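Local coordinates for protein transmembrane oligosaccharyl transferase, putative (Archaeoglobus fulgidus, PDB 3VGP) that is a putative transmembrane oligosaccharyl transferase of the AglB family, represented here by its C-terminal globular domain alone, at residues V86-T91 / I158-G163. The protein carries 1 engineered substitution. Sequence-based numbering, arbitrary orientation.
Sequences VRYVVT and IFEVVG
The Arg87 guanidinium and the Glu160 carboxylate lie nearly coplanar, 12° apart, and meet edge-on: Arg87 NE reaches Glu160 OE2 at 3.0 Å and NH1 reaches the same OE2 at 3.2 Å. This side-on salt bridge uses the anti lone pair of OE2 for NE, while NH1 comes in nearly along the C-O bond. With CG opposite its backbone N (chi1 175°), Arg87 extends fully to NE, carrying the guanidinium out to Glu160. Tyr88 OH sits over one guanidinium face, offset to its rim, and Arg87 CG lies above the centre of the Tyr88 ring. At that ring's edge are Phe159 O and a water 2.6 Å from Tyr88 OH, which gives only a weak hydrogen bond to Glu160 OE2; Ile158 CG2 approaches Tyr88 CD1 obliquely at 3.7 Å. The Phe159 ring receives Val89 O and Thr91 OG1 at its edge, OG1 standing 3.4 Å from CE2. The strands run antiparallel (154° between directions), Val89 and Phe159 forming a hydrogen-bonded pair (Val89 N to Phe159 O 2.9 Å, Phe159 N to Val89 O 2.8 Å); Val161 N bonds Arg87 O. Tyr88 OH is also hydrogen-bonded to Ser18 OG, Thr91 OG1 to His137 ND1. Strands 88-91 and 156-161 are central in the mixed sheet, between 35-36 and 147-153; helix 6-20 packs on Tyr88 and Val90, helix 58-69 on Val89 and Thr91.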
loop_
_atom_site.group_PDB
_atom_site.type_symbol
_atom_site.label_atom_id
_atom_site.label_comp_id
_atom_site.label_asym_id
_atom_site.label_seq_id
_atom_site.Cartn_x
_atom_site.Cartn_y
_atom_site.Cartn_z
ATOM N N VAL A 86 -5.335 -8.442 4.655
ATOM C CA VAL A 86 -5.012 -7.055 4.969
ATOM C C VAL A 86 -6.245 -6.256 5.374
ATOM O O VAL A 86 -7.304 -6.387 4.764
ATOM C CB VAL A 86 -4.348 -6.371 3.744
ATOM C CG1 VAL A 86 -4.411 -4.858 3.877
ATOM C CG2 VAL A 86 -2.904 -6.834 3.625
ATOM N N ARG A 87 -6.098 -5.440 6.414
ATOM C CA ARG A 87 -7.191 -4.593 6.882
ATOM C C ARG A 87 -6.987 -3.171 6.380
ATOM O O ARG A 87 -7.949 -2.477 6.046
ATOM C CB ARG A 87 -7.253 -4.568 8.408
ATOM C CG ARG A 87 -8.304 -3.605 8.936
ATOM C CD ARG A 87 -8.408 -3.646 10.449
ATOM N NE ARG A 87 -9.441 -2.735 10.933
ATOM C CZ ARG A 87 -9.710 -2.526 12.216
ATOM N NH1 ARG A 87 -10.666 -1.675 12.560
ATOM N NH2 ARG A 87 -9.023 -3.169 13.156
ATOM N N TYR A 88 -5.728 -2.750 6.327
ATOM C CA TYR A 88 -5.396 -1.404 5.879
ATOM C C TYR A 88 -4.442 -1.347 4.700
ATOM O O TYR A 88 -3.501 -2.137 4.593
ATOM C CB TYR A 88 -4.767 -0.605 7.022
ATOM C CG TYR A 88 -5.670 -0.394 8.215
ATOM C CD1 TYR A 88 -6.869 0.301 8.088
ATOM C CD2 TYR A 88 -5.315 -0.877 9.473
ATOM C CE1 TYR A 88 -7.697 0.513 9.190
ATOM C CE2 TYR A 88 -6.138 -0.673 10.584
ATOM C CZ TYR A 88 -7.326 0.024 10.430
ATOM O OH TYR A 88 -8.151 0.233 11.514
ATOM N N VAL A 89 -4.705 -0.390 3.817
ATOM C CA VAL A 89 -3.862 -0.125 2.662
ATOM C C VAL A 89 -3.477 1.343 2.840
ATOM O O VAL A 89 -4.336 2.187 3.093
ATOM C CB VAL A 89 -4.626 -0.296 1.331
ATOM C CG1 VAL A 89 -3.746 0.154 0.178
ATOM C CG2 VAL A 89 -5.014 -1.757 1.138
ATOM N N VAL A 90 -2.194 1.652 2.710
ATOM C CA VAL A 90 -1.742 3.023 2.916
ATOM C C VAL A 90 -1.050 3.603 1.693
ATOM O O VAL A 90 -0.203 2.951 1.087
ATOM C CB VAL A 90 -0.765 3.097 4.109
ATOM C CG1 VAL A 90 -0.459 4.550 4.449
ATOM C CG2 VAL A 90 -1.361 2.377 5.308
ATOM N N THR A 91 -1.415 4.833 1.343
ATOM C CA THR A 91 -0.821 5.519 0.198
ATOM C C THR A 91 -0.221 6.847 0.662
ATOM O O THR A 91 -0.393 7.246 1.811
ATOM C CB THR A 91 -1.865 5.799 -0.917
ATOM O OG1 THR A 91 -2.862 6.714 -0.441
ATOM C CG2 THR A 91 -2.546 4.495 -1.346
ATOM N N ILE A 158 -4.894 6.444 4.837
ATOM C CA ILE A 158 -5.155 5.086 5.301
ATOM C C ILE A 158 -6.537 4.650 4.833
ATOM O O ILE A 158 -7.538 5.298 5.133
ATOM C CB ILE A 158 -5.089 4.993 6.845
ATOM C CG1 ILE A 158 -3.685 5.376 7.326
ATOM C CG2 ILE A 158 -5.415 3.571 7.302
ATOM C CD1 ILE A 158 -3.535 5.385 8.828
ATOM N N PHE A 159 -6.576 3.554 4.084
ATOM C CA PHE A 159 -7.820 3.006 3.561
ATOM C C PHE A 159 -8.113 1.688 4.258
ATOM O O PHE A 159 -7.208 0.891 4.491
ATOM C CB PHE A 159 -7.693 2.751 2.058
ATOM C CG PHE A 159 -7.485 3.998 1.244
ATOM C CD1 PHE A 159 -8.569 4.690 0.719
ATOM C CD2 PHE A 159 -6.202 4.483 1.010
ATOM C CE1 PHE A 159 -8.384 5.843 -0.030
ATOM C CE2 PHE A 159 -6.003 5.639 0.263
ATOM C CZ PHE A 159 -7.093 6.321 -0.258
ATOM N N GLU A 160 -9.374 1.463 4.602
ATOM C CA GLU A 160 -9.742 0.207 5.233
ATOM C C GLU A 160 -10.393 -0.668 4.174
ATOM O O GLU A 160 -11.172 -0.191 3.344
ATOM C CB GLU A 160 -10.715 0.448 6.393
ATOM C CG GLU A 160 -11.119 -0.822 7.134
ATOM C CD GLU A 160 -11.815 -0.531 8.453
ATOM O OE1 GLU A 160 -12.688 0.361 8.479
ATOM O OE2 GLU A 160 -11.495 -1.198 9.461
ATOM N N VAL A 161 -10.047 -1.946 4.181
ATOM C CA VAL A 161 -10.622 -2.885 3.233
ATOM C C VAL A 161 -12.025 -3.229 3.726
ATOM O O VAL A 161 -12.199 -3.678 4.857
ATOM C CB VAL A 161 -9.776 -4.166 3.159
ATOM C CG1 VAL A 161 -10.401 -5.148 2.183
ATOM C CG2 VAL A 161 -8.367 -3.812 2.726
ATOM N N VAL A 162 -13.021 -3.007 2.877
ATOM C CA VAL A 162 -14.407 -3.282 3.234
ATOM C C VAL A 162 -14.687 -4.774 3.151
ATOM O O VAL A 162 -14.621 -5.365 2.074
ATOM C CB VAL A 162 -15.377 -2.535 2.294
ATOM C CG1 VAL A 162 -16.814 -2.801 2.703
ATOM C CG2 VAL A 162 -15.083 -1.048 2.328
ATOM N N GLY A 163 -14.995 -5.377 4.293
ATOM C CA GLY A 163 -15.283 -6.797 4.318
ATOM C C GLY A 163 -14.107 -7.638 4.770
ATOM O O GLY A 163 -14.124 -8.857 4.618
HETATM O O HOH W 1 -10.450 1.304 10.993
#